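Local coordinates for protein endo-beta-1,2-glucanase (Talaromyces funiculosus, PDB 6IMV) that hydrolyses internal beta-1,2-glucosidic linkages of beta-1,2-glucan as an endo-acting glycoside hydrolase, here in complex with the disaccharide sophorose, at residues G167-W171 with W198-T202; K123-L128 with K194-W198; Y174-A179 with L450-M455. All blocks are in the same frame, centred on the assembly; numbering follows the deposited sequence.

Contact 1: residues G167-W171 with W198-T202. With NAG (2-acetamido-2-deoxy-beta-D-glucopyranose), chain F.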
loop_
_atom_site.group_PDB
_atom_site.type_symbol
_atom_site.label_atom_id
_atom_site.label_comp_id
_atom_site.label_asym_id
_atom_site.label_seq_id
_atom_site.Cartn_x
_atom_site.Cartn_y
_atom_site.Cartn_z
ATOM N N GLY A 167 4.957 -8.035 -6.506
ATOM C CA GLY A 167 3.709 -8.744 -6.193
ATOM C C GLY A 167 2.533 -7.785 -6.094
ATOM O O GLY A 167 1.442 -8.045 -6.630
ATOM N N GLU A 168 2.771 -6.653 -5.426
ATOM C CA GLU A 168 1.761 -5.601 -5.253
ATOM C C GLU A 168 1.353 -5.027 -6.615
ATOM O O GLU A 168 0.162 -4.893 -6.888
ATOM C CB GLU A 168 2.269 -4.511 -4.309
ATOM C CG GLU A 168 2.479 -5.011 -2.890
ATOM C CD GLU A 168 3.177 -4.051 -1.941
ATOM O OE1 GLU A 168 3.874 -3.147 -2.422
ATOM O OE2 GLU A 168 3.018 -4.213 -0.726
ATOM N N LEU A 169 2.333 -4.700 -7.461
ATOM C CA LEU A 169 2.062 -4.094 -8.758
ATOM C C LEU A 169 1.256 -5.047 -9.652
ATOM O O LEU A 169 0.330 -4.619 -10.350
ATOM C CB LEU A 169 3.386 -3.710 -9.422
ATOM C CG LEU A 169 3.291 -3.151 -10.844
ATOM C CD1 LEU A 169 2.326 -1.980 -10.934
ATOM C CD2 LEU A 169 4.666 -2.743 -11.338
ATOM N N LEU A 170 1.618 -6.331 -9.653
ATOM C CA LEU A 170 1.061 -7.273 -10.617
ATOM C C LEU A 170 -0.448 -7.450 -10.409
ATOM O O LEU A 170 -1.212 -7.428 -11.387
ATOM C CB LEU A 170 1.821 -8.596 -10.530
ATOM C CG LEU A 170 3.206 -8.550 -11.165
ATOM C CD1 LEU A 170 4.051 -9.733 -10.720
ATOM C CD2 LEU A 170 3.089 -8.496 -12.681
ATOM N N TRP A 171 -0.891 -7.584 -9.157
ATOM C CA TRP A 171 -2.331 -7.744 -8.881
ATOM C C TRP A 171 -3.059 -6.411 -9.106
ATOM O O TRP A 171 -4.240 -6.409 -9.442
ATOM C CB TRP A 171 -2.579 -8.340 -7.488
ATOM C CG TRP A 171 -2.170 -9.778 -7.404
ATOM C CD1 TRP A 171 -1.062 -10.276 -6.781
ATOM C CD2 TRP A 171 -2.835 -10.910 -8.002
ATOM N NE1 TRP A 171 -1.001 -11.632 -6.941
ATOM C CE2 TRP A 171 -2.075 -12.051 -7.681
ATOM C CE3 TRP A 171 -3.994 -11.070 -8.769
ATOM C CZ2 TRP A 171 -2.434 -13.331 -8.094
ATOM C CZ3 TRP A 171 -4.349 -12.332 -9.193
ATOM C CH2 TRP A 171 -3.584 -13.448 -8.847
ATOM N N TRP A 198 2.136 -7.049 -21.035
ATOM C CA TRP A 198 3.197 -6.746 -20.072
ATOM C C TRP A 198 3.100 -7.727 -18.892
ATOM O O TRP A 198 4.072 -8.359 -18.512
ATOM C CB TRP A 198 3.146 -5.277 -19.602
ATOM C CG TRP A 198 4.134 -5.001 -18.511
ATOM C CD1 TRP A 198 5.448 -4.664 -18.658
ATOM C CD2 TRP A 198 3.908 -5.125 -17.095
ATOM N NE1 TRP A 198 6.056 -4.585 -17.434
ATOM C CE2 TRP A 198 5.135 -4.848 -16.459
ATOM C CE3 TRP A 198 2.796 -5.450 -16.303
ATOM C CZ2 TRP A 198 5.273 -4.872 -15.072
ATOM C CZ3 TRP A 198 2.935 -5.469 -14.932
ATOM C CH2 TRP A 198 4.161 -5.192 -14.330
ATOM N N MET A 199 1.894 -7.846 -18.329
ATOM C CA MET A 199 1.646 -8.647 -17.141
ATOM C C MET A 199 1.958 -10.118 -17.426
ATOM O O MET A 199 2.553 -10.814 -16.585
ATOM C CB MET A 199 0.183 -8.509 -16.717
ATOM C CG MET A 199 -0.121 -9.095 -15.375
ATOM S SD MET A 199 -1.847 -8.837 -14.913
ATOM C CE MET A 199 -2.670 -9.933 -16.070
ATOM N N ASP A 200 1.563 -10.586 -18.613
ATOM C CA ASP A 200 1.732 -11.989 -19.001
ATOM C C ASP A 200 3.222 -12.327 -19.130
ATOM O O ASP A 200 3.627 -13.456 -18.843
ATOM C CB ASP A 200 0.982 -12.330 -20.297
ATOM C CG ASP A 200 -0.523 -12.455 -20.128
ATOM O OD1 ASP A 200 -0.977 -12.574 -18.979
ATOM O OD2 ASP A 200 -1.235 -12.426 -21.154
ATOM N N TYR A 201 4.038 -11.357 -19.549
ATOM C CA TYR A 201 5.464 -11.613 -19.730
ATOM C C TYR A 201 6.116 -11.976 -18.384
ATOM O O TYR A 201 6.983 -12.871 -18.327
ATOM C CB TYR A 201 6.148 -10.430 -20.416
ATOM C CG TYR A 201 7.635 -10.614 -20.554
ATOM C CD1 TYR A 201 8.158 -11.614 -21.359
ATOM C CD2 TYR A 201 8.520 -9.823 -19.839
ATOM C CE1 TYR A 201 9.525 -11.811 -21.474
ATOM C CE2 TYR A 201 9.889 -9.994 -19.954
ATOM C CZ TYR A 201 10.390 -10.995 -20.769
ATOM O OH TYR A 201 11.737 -11.163 -20.852
ATOM N N THR A 202 5.701 -11.309 -17.298
ATOM C CA THR A 202 6.263 -11.594 -15.961
ATOM C C THR A 202 5.990 -13.046 -15.536
ATOM O O THR A 202 6.750 -13.613 -14.759
ATOM C CB THR A 202 5.727 -10.650 -14.873
ATOM O OG1 THR A 202 4.339 -10.918 -14.642
ATOM C CG2 THR A 202 5.950 -9.194 -15.210
HETATM C C1 NAG F . 10.905 -7.458 -22.671
HETATM C C2 NAG F . 9.750 -7.790 -23.588
HETATM C C3 NAG F . 9.943 -9.187 -24.159
HETATM C C4 NAG F . 11.301 -9.320 -24.832
HETATM C C5 NAG F . 12.360 -8.890 -23.838
HETATM C C6 NAG F . 13.785 -8.977 -24.379
HETATM C C7 NAG F . 7.450 -7.055 -23.192
HETATM C C8 NAG F . 6.297 -7.141 -22.238
HETATM N N2 NAG F . 8.528 -7.718 -22.830
HETATM O O3 NAG F . 8.893 -9.448 -25.073
HETATM O O4 NAG F . 11.536 -10.683 -25.217
HETATM O O5 NAG F . 12.076 -7.548 -23.462
HETATM O O6 NAG F . 14.072 -7.728 -25.018
HETATM O O7 NAG F . 7.367 -6.433 -24.228
#
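The indole of Trp-198 reaches across with its six-membered ring, whose CH2 corner is met obliquely by Leu-169 CD2 at 3.9 Å, while Leu-170 CD2 sits 3.8 Å from CZ3. Both leucines run at roughly a right angle to the indole. The other flat group, Tyr-201, takes no part in the packing on 167-171: over one face lies the acetamido nitrogen N2 of an N-acetylglucosamine, 3.7 Å from CD2, with sugar C3 near CE1. This glycan is attached to the protein, probably at Asn-131. A serine in place of Tyr-201 removes this aromatic surface and would probably leave the sugar freer to swing. Leu-170 CD2 slides past Thr-202, coming within 3.4 Å of OG1. That hydroxyl stands between the backbone N and the carbonyl carbon (chi1 69°) and donates a 2.6 Å hydrogen bond to Met-199 O; it takes a weak one from Trp-257 NE1. The sulfur of Met-199 meets the backbone, with SD 3.8 Å from Leu-170 O. Helices 163-182 and 186-210 are consecutive in the chain; the axes of 167-171 and 198-202 approach to 11.1 Å. No hydrogen bond crosses between the segments, so burial of hydrocarbon holds this pair together.

Contact 2: residues K123-L128 with K194-W198. With NAG (2-acetamido-2-deoxy-beta-D-glucopyranose), chain F.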
loop_
_atom_site.group_PDB
_atom_site.type_symbol
_atom_site.label_atom_id
_atom_site.label_comp_id
_atom_site.label_asym_id
_atom_site.label_seq_id
_atom_site.Cartn_x
_atom_site.Cartn_y
_atom_site.Cartn_z
ATOM N N LYS A 123 2.560 5.418 -19.142
ATOM C CA LYS A 123 3.293 4.594 -18.162
ATOM C C LYS A 123 3.778 3.305 -18.825
ATOM O O LYS A 123 4.946 2.956 -18.672
ATOM C CB LYS A 123 2.421 4.266 -16.945
ATOM C CG LYS A 123 3.054 3.335 -15.916
ATOM C CD LYS A 123 2.090 2.874 -14.836
ATOM C CE LYS A 123 1.614 3.984 -13.920
ATOM N NZ LYS A 123 2.732 4.679 -13.248
ATOM N N LEU A 124 2.887 2.618 -19.557
ATOM C CA LEU A 124 3.225 1.347 -20.193
ATOM C C LEU A 124 4.403 1.544 -21.157
ATOM O O LEU A 124 5.315 0.724 -21.193
ATOM C CB LEU A 124 2.017 0.779 -20.945
ATOM C CG LEU A 124 2.270 -0.571 -21.627
ATOM C CD1 LEU A 124 2.836 -1.597 -20.645
ATOM C CD2 LEU A 124 1.007 -1.106 -22.264
ATOM N N GLN A 125 4.357 2.626 -21.944
ATOM C CA GLN A 125 5.438 2.949 -22.885
ATOM C C GLN A 125 6.779 2.976 -22.122
ATOM O O GLN A 125 7.757 2.385 -22.566
ATOM C CB GLN A 125 5.156 4.265 -23.616
ATOM C CG GLN A 125 3.980 4.176 -24.576
ATOM C CD GLN A 125 3.686 5.474 -25.289
ATOM O OE1 GLN A 125 4.570 6.127 -25.829
ATOM N NE2 GLN A 125 2.420 5.849 -25.313
ATOM N N THR A 126 6.793 3.629 -20.952
ATOM C CA THR A 126 7.987 3.766 -20.123
ATOM C C THR A 126 8.450 2.401 -19.591
ATOM O O THR A 126 9.661 2.100 -19.616
ATOM C CB THR A 126 7.746 4.752 -18.978
ATOM O OG1 THR A 126 7.268 5.973 -19.559
ATOM C CG2 THR A 126 8.989 4.991 -18.152
ATOM N N TYR A 127 7.501 1.583 -19.109
ATOM C CA TYR A 127 7.778 0.218 -18.650
ATOM C C TYR A 127 8.499 -0.566 -19.756
ATOM O O TYR A 127 9.446 -1.292 -19.479
ATOM C CB TYR A 127 6.491 -0.526 -18.274
ATOM C CG TYR A 127 5.934 -0.305 -16.886
ATOM C CD1 TYR A 127 5.955 0.939 -16.263
ATOM C CD2 TYR A 127 5.293 -1.340 -16.224
ATOM C CE1 TYR A 127 5.403 1.123 -15.002
ATOM C CE2 TYR A 127 4.735 -1.175 -14.966
ATOM C CZ TYR A 127 4.786 0.063 -14.352
ATOM O OH TYR A 127 4.227 0.207 -13.119
ATOM N N LEU A 128 8.024 -0.418 -21.002
ATOM C CA LEU A 128 8.517 -1.208 -22.131
ATOM C C LEU A 128 9.918 -0.732 -22.562
ATOM O O LEU A 128 10.756 -1.567 -22.907
ATOM C CB LEU A 128 7.511 -1.139 -23.289
ATOM C CG LEU A 128 6.162 -1.831 -23.060
ATOM C CD1 LEU A 128 5.356 -1.911 -24.348
ATOM C CD2 LEU A 128 6.310 -3.228 -22.477
ATOM N N LYS A 194 -2.733 -4.373 -24.009
ATOM C CA LYS A 194 -1.298 -4.062 -23.989
ATOM C C LYS A 194 -0.734 -4.296 -22.579
ATOM O O LYS A 194 0.352 -4.835 -22.431
ATOM C CB LYS A 194 -1.058 -2.627 -24.458
ATOM C CG LYS A 194 -1.473 -2.330 -25.892
ATOM C CD LYS A 194 -1.401 -0.856 -26.212
ATOM C CE LYS A 194 -2.013 -0.514 -27.547
ATOM N NZ LYS A 194 -1.762 0.906 -27.879
ATOM N N TRP A 195 -1.499 -3.906 -21.548
ATOM C CA TRP A 195 -1.122 -4.162 -20.160
ATOM C C TRP A 195 -1.134 -5.668 -19.875
ATOM O O TRP A 195 -0.266 -6.152 -19.131
ATOM C CB TRP A 195 -1.987 -3.373 -19.168
ATOM C CG TRP A 195 -1.435 -2.005 -18.906
ATOM C CD1 TRP A 195 -1.884 -0.828 -19.429
ATOM C CD2 TRP A 195 -0.271 -1.673 -18.127
ATOM N NE1 TRP A 195 -1.098 0.211 -19.015
ATOM C CE2 TRP A 195 -0.102 -0.272 -18.211
ATOM C CE3 TRP A 195 0.645 -2.414 -17.372
ATOM C CZ2 TRP A 195 0.936 0.397 -17.559
ATOM C CZ3 TRP A 195 1.668 -1.749 -16.722
ATOM C CH2 TRP A 195 1.809 -0.363 -16.814
ATOM N N GLN A 196 -2.081 -6.400 -20.477
ATOM C CA GLN A 196 -2.165 -7.856 -20.315
ATOM C C GLN A 196 -0.866 -8.495 -20.844
ATOM O O GLN A 196 -0.301 -9.391 -20.211
ATOM C CB GLN A 196 -3.432 -8.408 -20.987
ATOM C CG GLN A 196 -3.601 -9.925 -20.869
ATOM C CD GLN A 196 -4.193 -10.393 -19.557
ATOM O OE1 GLN A 196 -5.246 -9.925 -19.113
ATOM N NE2 GLN A 196 -3.534 -11.362 -18.930
ATOM N N THR A 197 -0.378 -7.999 -21.987
ATOM C CA THR A 197 0.878 -8.472 -22.590
ATOM C C THR A 197 2.049 -8.252 -21.622
ATOM O O THR A 197 2.881 -9.152 -21.438
ATOM C CB THR A 197 1.114 -7.797 -23.944
ATOM O OG1 THR A 197 0.001 -8.188 -24.744
ATOM C CG2 THR A 197 2.406 -8.209 -24.617
ATOM N N TRP A 198 2.136 -7.049 -21.035
ATOM C CA TRP A 198 3.197 -6.746 -20.072
ATOM C C TRP A 198 3.100 -7.727 -18.892
ATOM O O TRP A 198 4.072 -8.359 -18.512
ATOM C CB TRP A 198 3.146 -5.277 -19.602
ATOM C CG TRP A 198 4.134 -5.001 -18.511
ATOM C CD1 TRP A 198 5.448 -4.664 -18.658
ATOM C CD2 TRP A 198 3.908 -5.125 -17.095
ATOM N NE1 TRP A 198 6.056 -4.585 -17.434
ATOM C CE2 TRP A 198 5.135 -4.848 -16.459
ATOM C CE3 TRP A 198 2.796 -5.450 -16.303
ATOM C CZ2 TRP A 198 5.273 -4.872 -15.072
ATOM C CZ3 TRP A 198 2.935 -5.469 -14.932
ATOM C CH2 TRP A 198 4.161 -5.192 -14.330
HETATM C C1 NAG F . 10.905 -7.458 -22.671
HETATM C C2 NAG F . 9.750 -7.790 -23.588
HETATM C C3 NAG F . 9.943 -9.187 -24.159
HETATM C C4 NAG F . 11.301 -9.320 -24.832
HETATM C C5 NAG F . 12.360 -8.890 -23.838
HETATM C C6 NAG F . 13.785 -8.977 -24.379
HETATM C C7 NAG F . 7.450 -7.055 -23.192
HETATM C C8 NAG F . 6.297 -7.141 -22.238
HETATM N N2 NAG F . 8.528 -7.718 -22.830
HETATM O O3 NAG F . 8.893 -9.448 -25.073
HETATM O O4 NAG F . 11.536 -10.683 -25.217
HETATM O O5 NAG F . 12.076 -7.548 -23.462
HETATM O O6 NAG F . 14.072 -7.728 -25.018
HETATM O O7 NAG F . 7.367 -6.433 -24.228
HETATM O O HOH W 1 8.881 -3.786 -17.954
#
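A single water links Tyr-127 to Trp-198: it donates to Tyr-127 O at 3.0 Å and accepts from Trp-198 NE1, also at 3.0 Å, lying at the edge of the indole and in its plane. Next to this bridge three aromatic rings build a cluster of successive T-shaped contacts. The edge of Trp-195 points at one face of Tyr-127, the planes 79° apart and CH2 coming to 3.6 Å from Tyr-127 CE2. Tyr-127 in turn presents its own edge to a face of Trp-198, at 65°, with CD2 3.5 Å from Trp-198 CE2. The rings join helix 112-133 to helix 186-210, two helices running in broadly the same direction in what is consistent with an (alpha/alpha)6 barrel, as in related beta-1,2-glucanases. Leu-124 packs beside the cluster. With CG anti to the backbone N (chi1 -179°), it sets CD1 squarely above the six-membered ring of Trp-195, 3.8 Å from the centroid, a CH-pi contact. Its other methyl, CD2, presses tightly on Lys-194 CB at 3.4 Å. Glu-83 receives both Tyr-127 OH and the ammonium of Lys-123, whose NZ also bonds Gly-56 O, while Trp-195 NE1 is spent on Met-120 O. On the outer side, Leu-128 CD2 comes up at the edge of the Trp-198 indole and lies 3.8 Å from O7 of the N-acetylglucosamine.

Contact 3: residues Y174-A179 with L450-M455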
loop_
_atom_site.group_PDB
_atom_site.type_symbol
_atom_site.label_atom_id
_atom_site.label_comp_id
_atom_site.label_asym_id
_atom_site.label_seq_id
_atom_site.Cartn_x
_atom_site.Cartn_y
_atom_site.Cartn_z
ATOM N N TYR A 174 -3.569 -6.420 -12.793
ATOM C CA TYR A 174 -4.606 -7.442 -12.996
ATOM C C TYR A 174 -5.992 -6.798 -12.820
ATOM O O TYR A 174 -6.868 -6.939 -13.692
ATOM C CB TYR A 174 -4.335 -8.595 -12.024
ATOM C CG TYR A 174 -5.089 -9.885 -12.231
ATOM C CD1 TYR A 174 -4.549 -10.912 -12.991
ATOM C CD2 TYR A 174 -6.283 -10.129 -11.572
ATOM C CE1 TYR A 174 -5.197 -12.130 -13.129
ATOM C CE2 TYR A 174 -6.946 -11.343 -11.699
ATOM C CZ TYR A 174 -6.406 -12.345 -12.487
ATOM O OH TYR A 174 -7.054 -13.542 -12.610
ATOM N N ALA A 175 -6.165 -6.047 -11.725
ATOM C CA ALA A 175 -7.406 -5.286 -11.447
ATOM C C ALA A 175 -7.692 -4.260 -12.551
ATOM O O ALA A 175 -8.830 -4.157 -13.033
ATOM C CB ALA A 175 -7.313 -4.598 -10.112
ATOM N N PHE A 176 -6.669 -3.477 -12.909
ATOM C CA PHE A 176 -6.826 -2.392 -13.865
ATOM C C PHE A 176 -7.326 -2.943 -15.203
ATOM O O PHE A 176 -8.195 -2.343 -15.838
ATOM C CB PHE A 176 -5.520 -1.624 -14.079
ATOM C CG PHE A 176 -5.630 -0.588 -15.161
ATOM C CD1 PHE A 176 -6.149 0.666 -14.886
ATOM C CD2 PHE A 176 -5.263 -0.884 -16.466
ATOM C CE1 PHE A 176 -6.280 1.611 -15.893
ATOM C CE2 PHE A 176 -5.394 0.061 -17.470
ATOM C CZ PHE A 176 -5.892 1.311 -17.181
ATOM N N ILE A 177 -6.732 -4.060 -15.628
ATOM C CA ILE A 177 -7.092 -4.718 -16.880
ATOM C C ILE A 177 -8.583 -5.055 -16.852
ATOM O O ILE A 177 -9.291 -4.758 -17.818
ATOM C CB ILE A 177 -6.223 -5.964 -17.126
ATOM C CG1 ILE A 177 -4.807 -5.570 -17.548
ATOM C CG2 ILE A 177 -6.867 -6.916 -18.127
ATOM C CD1 ILE A 177 -3.789 -6.662 -17.318
ATOM N N GLN A 178 -9.037 -5.669 -15.750
ATOM C CA GLN A 178 -10.428 -6.033 -15.589
ATOM C C GLN A 178 -11.311 -4.772 -15.640
ATOM O O GLN A 178 -12.344 -4.771 -16.317
ATOM C CB GLN A 178 -10.660 -6.810 -14.296
ATOM C CG GLN A 178 -12.064 -7.370 -14.179
ATOM C CD GLN A 178 -12.384 -8.320 -15.312
ATOM O OE1 GLN A 178 -11.688 -9.301 -15.545
ATOM N NE2 GLN A 178 -13.439 -8.018 -16.047
ATOM N N ALA A 179 -10.915 -3.721 -14.916
ATOM C CA ALA A 179 -11.694 -2.485 -14.853
ATOM C C ALA A 179 -11.858 -1.890 -16.260
ATOM O O ALA A 179 -12.945 -1.485 -16.641
ATOM C CB ALA A 179 -11.031 -1.492 -13.927
ATOM N N LEU A 450 -12.568 -6.349 -8.269
ATOM C CA LEU A 450 -12.103 -6.461 -9.648
ATOM C C LEU A 450 -11.243 -7.720 -9.835
ATOM O O LEU A 450 -11.398 -8.443 -10.826
ATOM C CB LEU A 450 -11.322 -5.199 -10.013
ATOM C CG LEU A 450 -12.178 -3.974 -10.314
ATOM C CD1 LEU A 450 -11.353 -2.702 -10.244
ATOM C CD2 LEU A 450 -12.853 -4.110 -11.670
ATOM N N VAL A 451 -10.349 -7.984 -8.883
ATOM C CA VAL A 451 -9.424 -9.098 -8.984
ATOM C C VAL A 451 -10.225 -10.404 -8.914
ATOM O O VAL A 451 -9.988 -11.320 -9.691
ATOM C CB VAL A 451 -8.332 -9.004 -7.903
ATOM C CG1 VAL A 451 -7.558 -10.306 -7.737
ATOM C CG2 VAL A 451 -7.394 -7.845 -8.199
ATOM N N SER A 452 -11.188 -10.463 -7.987
ATOM C CA SER A 452 -12.059 -11.620 -7.808
ATOM C C SER A 452 -12.810 -11.950 -9.115
ATOM O O SER A 452 -12.959 -13.120 -9.496
ATOM C CB SER A 452 -12.999 -11.348 -6.640
ATOM O OG SER A 452 -13.995 -12.333 -6.558
ATOM N N GLN A 453 -13.289 -10.916 -9.810
ATOM C CA GLN A 453 -14.032 -11.111 -11.063
ATOM C C GLN A 453 -13.154 -11.840 -12.091
ATOM O O GLN A 453 -13.569 -12.824 -12.706
ATOM C CB GLN A 453 -14.496 -9.759 -11.589
ATOM C CG GLN A 453 -15.351 -9.848 -12.842
ATOM C CD GLN A 453 -15.525 -8.482 -13.456
ATOM O OE1 GLN A 453 -15.260 -7.459 -12.821
ATOM N NE2 GLN A 453 -15.973 -8.460 -14.701
ATOM N N LYS A 454 -11.918 -11.360 -12.248
ATOM C CA LYS A 454 -10.984 -11.873 -13.247
ATOM C C LYS A 454 -10.492 -13.263 -12.816
ATOM O O LYS A 454 -10.351 -14.159 -13.645
ATOM C CB LYS A 454 -9.859 -10.853 -13.445
ATOM C CG LYS A 454 -8.911 -11.115 -14.609
ATOM C CD LYS A 454 -7.997 -9.931 -14.880
ATOM C CE LYS A 454 -6.833 -10.264 -15.792
ATOM N NZ LYS A 454 -7.288 -10.706 -17.131
ATOM N N MET A 455 -10.256 -13.450 -11.512
ATOM C CA MET A 455 -9.851 -14.756 -10.976
ATOM C C MET A 455 -10.932 -15.806 -11.278
ATOM O O MET A 455 -10.618 -16.939 -11.661
ATOM C CB MET A 455 -9.611 -14.693 -9.465
ATOM C CG MET A 455 -8.347 -13.936 -9.079
ATOM S SD MET A 455 -8.080 -13.976 -7.285
ATOM C CE MET A 455 -7.230 -15.544 -7.126
HETATM O O HOH W 2 -9.720 -9.311 -17.545
#
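Lys-454 lays its aliphatic chain over one face of the Tyr-174 ring, where segments 174-179 and 450-455, on helices 163-182 and 448-457, cross at 79° in what looks like an (alpha/alpha)6 barrel. The lysine CD sits above the ring centre, 3.6 Å from the centroid and 9° off the normal, so the contact is CH-pi; NZ lies farther out and adds at most a weak cation-pi attraction. Tyr-174 turns its CG anti to the backbone N (chi1 -168°), which carries the ring alongside the other helix, where Val-451 O meets its edge in the plane. Its hydroxyl is bound by Glu-458, which also pairs with the Lys-454 ammonium. Near the crossing the small side chain of Ala-175 lets the backbones close in: its CB touches Val-451 CG2 at 3.8 Å. Leu-450 reaches farther along the first helix, its CD1 3.9 Å from Ala-179 CB. The side chains of Gln-178 and Gln-453 cross at about a right angle, and both amides bond to Asn-182. Gln-178 OE1 leans over the start of the lysine chain, 3.2 Å from Lys-454 CB. One water joins the polar ends, donating to Gln-178 OE1 and accepting from Lys-454 NZ, both at 2.8 Å.

Overall arrangement
From the N terminus, helix 112-133 supplies the first half of contact 2, which closes about 66 residues later on helix 186-210. Before that closure helix 163-182 opens both contact 1, at 167-171, and contact 3, at 174-179. Contact 1 then closes a short loop of 26 residues on the same helix as contact 2, the two meeting at their shared Trp-198. Contact 3 crosses both, since its partner 450-455 comes some 271 residues on, bringing a late helix back to the earlier helices. Helix 163-182 is tied on one side to 186-210 and on another to 448-457. Met-199 packs against Tyr-174 and Ile-177 between contacts 1 and 3, and Gln-196 OE1 probably hydrogen-bonds Lys-454 NZ between 2 and 3.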